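Local coordinates for protein ethanolamine kinase Pv091845 (Plasmodium vivax, PDB 2QG7) that probably phosphorylates ethanolamine, the first step of phosphatidylethanolamine synthesis from ethanolamine, as a member of the choline/ethanolamine kinase family, at residues E61-R65 with S66-K70; T239-K242 with Y243-L247. All coordinates share one frame; numbering follows the deposited sequence.

Contact 1: residues E61-R65 with S66-K70; sequences EGEDR and SEKAK
D64 caps the start of helix 65-75 by reaching forward to E67. It holds the N-cap position, and its carboxylate OD2 accepts from E67 N at 3.4 Å. The bond is weak, and its N-H...O angle is 141°. The chi1 of D64 makes this possible: at -175° it turns CG away from the backbone N and lays the carboxylate beside the carbonyl carbon, facing the first turn. The same OD2 sits 3.2 Å from E67 CB. The two acidic side chains cross at about a right angle, and the E67 carboxylate leads off into another direction.

The main chain of the cap is also engaged. D64 O takes the amide of K68, with K68 N to D64 O at 2.8 Å. One residue on, R65 O accepts from A69 N at 2.9 Å. The first helical turn is therefore closed by two backbone bonds and one weaker side-chain bond.

A second link lies beside the cap. E63 and K68 form a long salt bridge, with E63 OE1 3.6 Å from K68 NZ. K68 bends at chi2 (-67°), and its chain crosses that of E63 at about a right angle. The aliphatic part takes part too, as K68 CG lies 3.8 Å from E63 OE2. That oxygen accepts a hydrogen bond from L60 N, the stronger polar partner of this carboxylate. Behind the cap, A69 touches Y93 and L96 of helix 84-98. R65 also touches L96, and its NH2 makes a weak hydrogen bond to N106 O.

At a helix N-terminus, the negative charge of D64 would be expected to be favoured by the helix dipole. The long E63–K68 pair probably adds only modest electrostatic stabilisation.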
ATOM      1  N   GLU D  61     -11.138  49.902 -11.009  1.00 65.59           N
ATOM      2  CA  GLU D  61     -11.212  50.894 -12.082  1.00 66.56           C
ATOM      3  C   GLU D  61     -10.254  52.041 -11.755  1.00 66.91           C
ATOM      4  O   GLU D  61     -10.105  52.434 -10.581  1.00 65.98           O
ATOM      5  CB  GLU D  61     -12.676  51.367 -12.255  1.00 67.25           C
ATOM      6  CG  GLU D  61     -13.024  52.179 -13.537  1.00 69.07           C
ATOM      7  CD  GLU D  61     -12.717  53.691 -13.395  1.00 71.99           C
ATOM      8  OE1 GLU D  61     -12.624  54.184 -12.226  1.00 70.53           O
ATOM      9  OE2 GLU D  61     -12.557  54.378 -14.451  1.00 72.93           O
ATOM     10  N   GLY D  62      -9.566  52.535 -12.790  1.00 67.65           N
ATOM     11  CA  GLY D  62      -8.638  53.651 -12.624  1.00 69.41           C
ATOM     12  C   GLY D  62      -7.201  53.292 -12.222  1.00 70.08           C
ATOM     13  O   GLY D  62      -6.275  54.049 -12.495  1.00 70.01           O
ATOM     14  N   GLU D  63      -7.020  52.157 -11.544  1.00 70.57           N
ATOM     15  CA  GLU D  63      -5.693  51.654 -11.229  1.00 71.01           C
ATOM     16  C   GLU D  63      -4.954  51.240 -12.505  1.00 71.85           C
ATOM     17  O   GLU D  63      -5.594  50.825 -13.488  1.00 72.24           O
ATOM     18  CB  GLU D  63      -5.780  50.480 -10.256  1.00 70.45           C
ATOM     19  CG  GLU D  63      -6.604  50.785  -9.006  1.00 68.67           C
ATOM     20  CD  GLU D  63      -6.462  49.679  -7.959  1.00 67.35           C
ATOM     21  OE1 GLU D  63      -6.345  50.053  -6.760  1.00 66.78           O
ATOM     22  OE2 GLU D  63      -6.471  48.451  -8.317  1.00 64.30           O
ATOM     23  N   ASP D  64      -3.617  51.370 -12.504  1.00 73.03           N
ATOM     24  CA  ASP D  64      -2.822  50.945 -13.666  1.00 73.87           C
ATOM     25  C   ASP D  64      -2.729  49.420 -13.663  1.00 73.56           C
ATOM     26  O   ASP D  64      -2.142  48.828 -12.739  1.00 73.41           O
ATOM     27  CB  ASP D  64      -1.425  51.589 -13.664  1.00 74.56           C
ATOM     28  CG  ASP D  64      -0.611  51.256 -14.935  1.00 77.19           C
ATOM     29  OD1 ASP D  64      -1.200  51.203 -16.043  1.00 79.51           O
ATOM     30  OD2 ASP D  64       0.626  51.055 -14.836  1.00 80.35           O
ATOM     31  N   ARG D  65      -3.335  48.793 -14.678  1.00 73.16           N
ATOM     32  CA  ARG D  65      -3.471  47.342 -14.717  1.00 72.85           C
ATOM     33  C   ARG D  65      -2.120  46.604 -14.684  1.00 73.18           C
ATOM     34  O   ARG D  65      -1.998  45.578 -14.005  1.00 73.12           O
ATOM     35  CB  ARG D  65      -4.316  46.898 -15.905  1.00 72.63           C
ATOM     36  CG  ARG D  65      -4.665  45.411 -15.846  1.00 73.40           C
ATOM     37  CD  ARG D  65      -5.428  44.910 -17.067  1.00 75.62           C
ATOM     38  NE  ARG D  65      -4.689  45.124 -18.336  1.00 76.91           N
ATOM     39  CZ  ARG D  65      -4.880  44.345 -19.422  1.00 77.94           C
ATOM     40  NH1 ARG D  65      -5.786  43.267 -19.396  1.00 77.26           N
ATOM     41  NH2 ARG D  65      -4.158  44.631 -20.535  1.00 77.42           N
ATOM     42  N   SER D  66      -1.120  47.141 -15.395  1.00 73.43           N
ATOM     43  CA  SER D  66       0.223  46.546 -15.483  1.00 73.77           C
ATOM     44  C   SER D  66       1.039  46.750 -14.221  1.00 73.44           C
ATOM     45  O   SER D  66       1.757  45.855 -13.806  1.00 74.02           O
ATOM     46  CB  SER D  66       1.002  47.115 -16.676  1.00 74.21           C
ATOM     47  OG  SER D  66       0.317  46.869 -17.893  1.00 76.70           O
ATOM     48  N   GLU D  67       0.945  47.942 -13.637  1.00 73.34           N
ATOM     49  CA  GLU D  67       1.569  48.232 -12.356  1.00 73.17           C
ATOM     50  C   GLU D  67       0.949  47.409 -11.225  1.00 72.47           C
ATOM     51  O   GLU D  67       1.663  46.958 -10.317  1.00 72.56           O
ATOM     52  CB  GLU D  67       1.434  49.719 -12.055  1.00 73.80           C
ATOM     53  CG  GLU D  67       1.886  50.138 -10.669  1.00 76.90           C
ATOM     54  CD  GLU D  67       3.384  50.309 -10.587  1.00 80.59           C
ATOM     55  OE1 GLU D  67       4.127  49.290 -10.647  1.00 82.68           O
ATOM     56  OE2 GLU D  67       3.815  51.479 -10.465  1.00 82.65           O
ATOM     57  N   LYS D  68      -0.375  47.211 -11.291  1.00 71.71           N
ATOM     58  CA  LYS D  68      -1.112  46.423 -10.283  1.00 70.70           C
ATOM     59  C   LYS D  68      -0.940  44.920 -10.415  1.00 69.92           C
ATOM     60  O   LYS D  68      -0.923  44.216  -9.398  1.00 69.59           O
ATOM     61  CB  LYS D  68      -2.608  46.770 -10.266  1.00 70.88           C
ATOM     62  CG  LYS D  68      -2.950  48.089  -9.591  1.00 70.34           C
ATOM     63  CD  LYS D  68      -2.674  48.053  -8.106  1.00 70.20           C
ATOM     64  CE  LYS D  68      -2.683  49.461  -7.520  1.00 70.06           C
ATOM     65  NZ  LYS D  68      -2.892  49.341  -5.998  1.00 71.26           N
ATOM     66  N   ALA D  69      -0.840  44.430 -11.658  1.00 69.58           N
ATOM     67  CA  ALA D  69      -0.607  43.010 -11.917  1.00 69.25           C
ATOM     68  C   ALA D  69       0.796  42.641 -11.466  1.00 69.44           C
ATOM     69  O   ALA D  69       1.023  41.547 -10.933  1.00 69.27           O
ATOM     70  CB  ALA D  69      -0.782  42.704 -13.366  1.00 69.38           C
ATOM     71  N   LYS D  70       1.721  43.585 -11.662  1.00 69.47           N
ATOM     72  CA  LYS D  70       3.093  43.469 -11.201  1.00 69.52           C
ATOM     73  C   LYS D  70       3.171  43.229  -9.693  1.00 69.75           C
ATOM     74  O   LYS D  70       3.726  42.211  -9.279  1.00 70.49           O
ATOM     75  CB  LYS D  70       3.910  44.695 -11.612  1.00 69.65           C
ATOM     76  CG  LYS D  70       5.411  44.600 -11.312  1.00 70.24           C
ATOM     77  CD  LYS D  70       6.105  45.927 -11.572  1.00 73.67           C
ATOM     78  CE  LYS D  70       6.402  46.138 -13.086  1.00 77.85           C
ATOM     79  NZ  LYS D  70       7.062  47.462 -13.413  1.00 79.28           N
TER

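Contact 2: residues T239-K242 with Y243-L247; sequences TIWK and YFHLL
W241 turns the edge of its indole toward the face of F244. The six-membered ring and the phenyl ring have centroids 5.4 Å apart and planes at 76°, an edge-to-face pair. With F244 CG anti to its backbone N (chi1 179°), the phenyl runs alongside the indole, pointing the same way. W241 CZ3 stands over the phenyl face, 4.0 Å from F244 CD2. H245 completes an aromatic cluster: its NE2 lies 4.0 Å from W241 CE3, and its ring is oblique to the indole. H245 CD2 also comes 3.0 Å from W241 O, which lies oblique to the imidazole and accepts from H245 N.

On another side of the helix, T239 and Y243 lie side by side. The methyl CG2 of T239 meets Y243 CZ at 3.6 Å. T239 O sits over one face of the tyrosine ring and accepts from Y243 N at 3.1 Å. K242 and L246 also run alongside each other.

All these pairs are spaced three or four residues apart within one alpha-helix, 236-251. Its i to i+4 backbone bonds continue with F244 N to I240 O and L246 N to K242 O.

A second shell bonds the polar ends and packs against the rings. W241 NE1 donates to E280 OE1 of helix 269-284, and the indole packs on I276 and V277. F244 touches I276 and R273 and meets the ring of F269. K242 NZ bonds to E147 O, and T239 OG1 to F235 O. Y243 packs against N420, L423 and L427 of helix 413-430.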
ATOM      1  N   THR D 239      22.253  13.660  -2.294  1.00 57.20           N
ATOM      2  CA  THR D 239      20.803  13.874  -2.269  1.00 57.40           C
ATOM      3  C   THR D 239      20.141  12.899  -1.297  1.00 57.59           C
ATOM      4  O   THR D 239      19.320  13.315  -0.479  1.00 57.76           O
ATOM      5  CB  THR D 239      20.172  13.736  -3.670  1.00 56.87           C
ATOM      6  OG1 THR D 239      20.782  14.682  -4.543  1.00 58.26           O
ATOM      7  CG2 THR D 239      18.698  14.025  -3.651  1.00 57.10           C
ATOM      8  N   ILE D 240      20.521  11.621  -1.380  1.00 57.59           N
ATOM      9  CA  ILE D 240      20.023  10.604  -0.447  1.00 57.69           C
ATOM     10  C   ILE D 240      20.348  10.942   1.010  1.00 57.56           C
ATOM     11  O   ILE D 240      19.483  10.859   1.868  1.00 57.98           O
ATOM     12  CB  ILE D 240      20.511   9.169  -0.809  1.00 57.37           C
ATOM     13  CG1 ILE D 240      20.023   8.781  -2.195  1.00 54.68           C
ATOM     14  CG2 ILE D 240      19.994   8.146   0.209  1.00 58.35           C
ATOM     15  CD1 ILE D 240      20.485   7.404  -2.616  1.00 51.77           C
ATOM     16  N   TRP D 241      21.592  11.318   1.281  1.00 57.75           N
ATOM     17  CA  TRP D 241      21.989  11.769   2.628  1.00 57.27           C
ATOM     18  C   TRP D 241      21.319  13.055   3.051  1.00 57.06           C
ATOM     19  O   TRP D 241      21.079  13.253   4.240  1.00 57.61           O
ATOM     20  CB  TRP D 241      23.516  11.899   2.777  1.00 57.18           C
ATOM     21  CG  TRP D 241      24.205  10.559   2.842  1.00 55.94           C
ATOM     22  CD1 TRP D 241      25.032  10.016   1.902  1.00 56.47           C
ATOM     23  CD2 TRP D 241      24.112   9.594   3.895  1.00 56.22           C
ATOM     24  NE1 TRP D 241      25.462   8.773   2.299  1.00 55.09           N
ATOM     25  CE2 TRP D 241      24.905   8.482   3.515  1.00 56.37           C
ATOM     26  CE3 TRP D 241      23.418   9.543   5.113  1.00 55.01           C
ATOM     27  CZ2 TRP D 241      25.039   7.329   4.331  1.00 56.49           C
ATOM     28  CZ3 TRP D 241      23.551   8.396   5.914  1.00 54.65           C
ATOM     29  CH2 TRP D 241      24.355   7.310   5.520  1.00 53.59           C
ATOM     30  N   LYS D 242      20.997  13.928   2.094  1.00 56.81           N
ATOM     31  CA  LYS D 242      20.298  15.165   2.428  1.00 56.14           C
ATOM     32  C   LYS D 242      18.905  14.823   2.967  1.00 55.28           C
ATOM     33  O   LYS D 242      18.459  15.391   3.947  1.00 55.19           O
ATOM     34  CB  LYS D 242      20.198  16.038   1.186  1.00 56.93           C
ATOM     35  CG  LYS D 242      19.619  17.477   1.364  1.00 59.47           C
ATOM     36  CD  LYS D 242      18.866  17.867  -0.009  1.00 65.33           C
ATOM     37  CE  LYS D 242      18.274  19.329   0.097  1.00 69.39           C
ATOM     38  NZ  LYS D 242      17.588  19.766  -1.204  1.00 68.04           N
ATOM     39  N   TYR D 243      18.214  13.903   2.302  1.00 54.21           N
ATOM     40  CA  TYR D 243      16.889  13.483   2.742  1.00 54.12           C
ATOM     41  C   TYR D 243      16.945  12.812   4.141  1.00 54.17           C
ATOM     42  O   TYR D 243      16.103  13.070   4.990  1.00 53.27           O
ATOM     43  CB  TYR D 243      16.253  12.524   1.733  1.00 53.83           C
ATOM     44  CG  TYR D 243      15.978  13.035   0.340  1.00 52.94           C
ATOM     45  CD1 TYR D 243      15.763  14.398   0.079  1.00 56.01           C
ATOM     46  CD2 TYR D 243      15.899  12.146  -0.720  1.00 52.58           C
ATOM     47  CE1 TYR D 243      15.488  14.861  -1.234  1.00 54.22           C
ATOM     48  CE2 TYR D 243      15.621  12.578  -2.007  1.00 53.45           C
ATOM     49  CZ  TYR D 243      15.403  13.933  -2.262  1.00 54.01           C
ATOM     50  OH  TYR D 243      15.131  14.346  -3.558  1.00 55.30           O
ATOM     51  N   PHE D 244      17.965  11.979   4.356  1.00 54.52           N
ATOM     52  CA  PHE D 244      18.155  11.268   5.582  1.00 55.20           C
ATOM     53  C   PHE D 244      18.296  12.256   6.723  1.00 56.71           C
ATOM     54  O   PHE D 244      17.582  12.145   7.730  1.00 57.29           O
ATOM     55  CB  PHE D 244      19.383  10.375   5.493  1.00 54.99           C
ATOM     56  CG  PHE D 244      19.670   9.610   6.766  1.00 55.14           C
ATOM     57  CD1 PHE D 244      19.088   8.347   6.986  1.00 54.93           C
ATOM     58  CD2 PHE D 244      20.510  10.153   7.757  1.00 52.29           C
ATOM     59  CE1 PHE D 244      19.344   7.658   8.183  1.00 53.94           C
ATOM     60  CE2 PHE D 244      20.766   9.469   8.939  1.00 50.37           C
ATOM     61  CZ  PHE D 244      20.189   8.238   9.160  1.00 51.32           C
ATOM     62  N   HIS D 245      19.200  13.224   6.556  1.00 57.66           N
ATOM     63  CA  HIS D 245      19.502  14.222   7.593  1.00 58.10           C
ATOM     64  C   HIS D 245      18.331  15.173   7.895  1.00 58.49           C
ATOM     65  O   HIS D 245      18.139  15.555   9.035  1.00 59.07           O
ATOM     66  CB  HIS D 245      20.798  15.013   7.278  1.00 58.01           C
ATOM     67  CG  HIS D 245      22.058  14.190   7.357  1.00 58.33           C
ATOM     68  ND1 HIS D 245      22.496  13.588   8.523  1.00 61.01           N
ATOM     69  CD2 HIS D 245      22.978  13.877   6.413  1.00 58.31           C
ATOM     70  CE1 HIS D 245      23.621  12.935   8.287  1.00 61.22           C
ATOM     71  NE2 HIS D 245      23.925  13.079   7.010  1.00 58.40           N
ATOM     72  N   LEU D 246      17.552  15.548   6.892  1.00 58.53           N
ATOM     73  CA  LEU D 246      16.377  16.363   7.121  1.00 58.94           C
ATOM     74  C   LEU D 246      15.273  15.595   7.872  1.00 59.49           C
ATOM     75  O   LEU D 246      14.520  16.176   8.682  1.00 60.30           O
ATOM     76  CB  LEU D 246      15.852  16.900   5.800  1.00 59.17           C
ATOM     77  CG  LEU D 246      16.622  18.038   5.098  1.00 60.32           C
ATOM     78  CD1 LEU D 246      16.194  18.176   3.630  1.00 60.30           C
ATOM     79  CD2 LEU D 246      16.406  19.381   5.827  1.00 61.39           C
ATOM     80  N   LEU D 247      15.196  14.291   7.635  1.00 59.27           N
ATOM     81  CA  LEU D 247      14.226  13.456   8.303  1.00 58.76           C
ATOM     82  C   LEU D 247      14.677  13.072   9.685  1.00 59.85           C
ATOM     83  O   LEU D 247      13.857  12.984  10.590  1.00 59.89           O
ATOM     84  CB  LEU D 247      13.907  12.212   7.487  1.00 57.73           C
ATOM     85  CG  LEU D 247      12.958  12.385   6.300  1.00 55.69           C
ATOM     86  CD1 LEU D 247      12.837  11.086   5.534  1.00 53.22           C
ATOM     87  CD2 LEU D 247      11.591  12.869   6.751  1.00 53.76           C
TER

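Overall arrangement
Contact 1 precedes contact 2 along the chain. Their centres are about 44 Å apart and their nearest atoms about 28 Å apart, so they do not touch. They share no helix or sheet. Contact 1 lies at the surface, its centre about 36 Å from the centre of the chain, where a loop enters helix 65-75 beside helix 84-98. The centre of contact 2 lies about 17 Å from the centre of the chain, within helix 236-251, where it packs against helices 269-284 and 413-430. One contact thus starts a peripheral helix, while the other ties a helix into the helical part of the kinase fold.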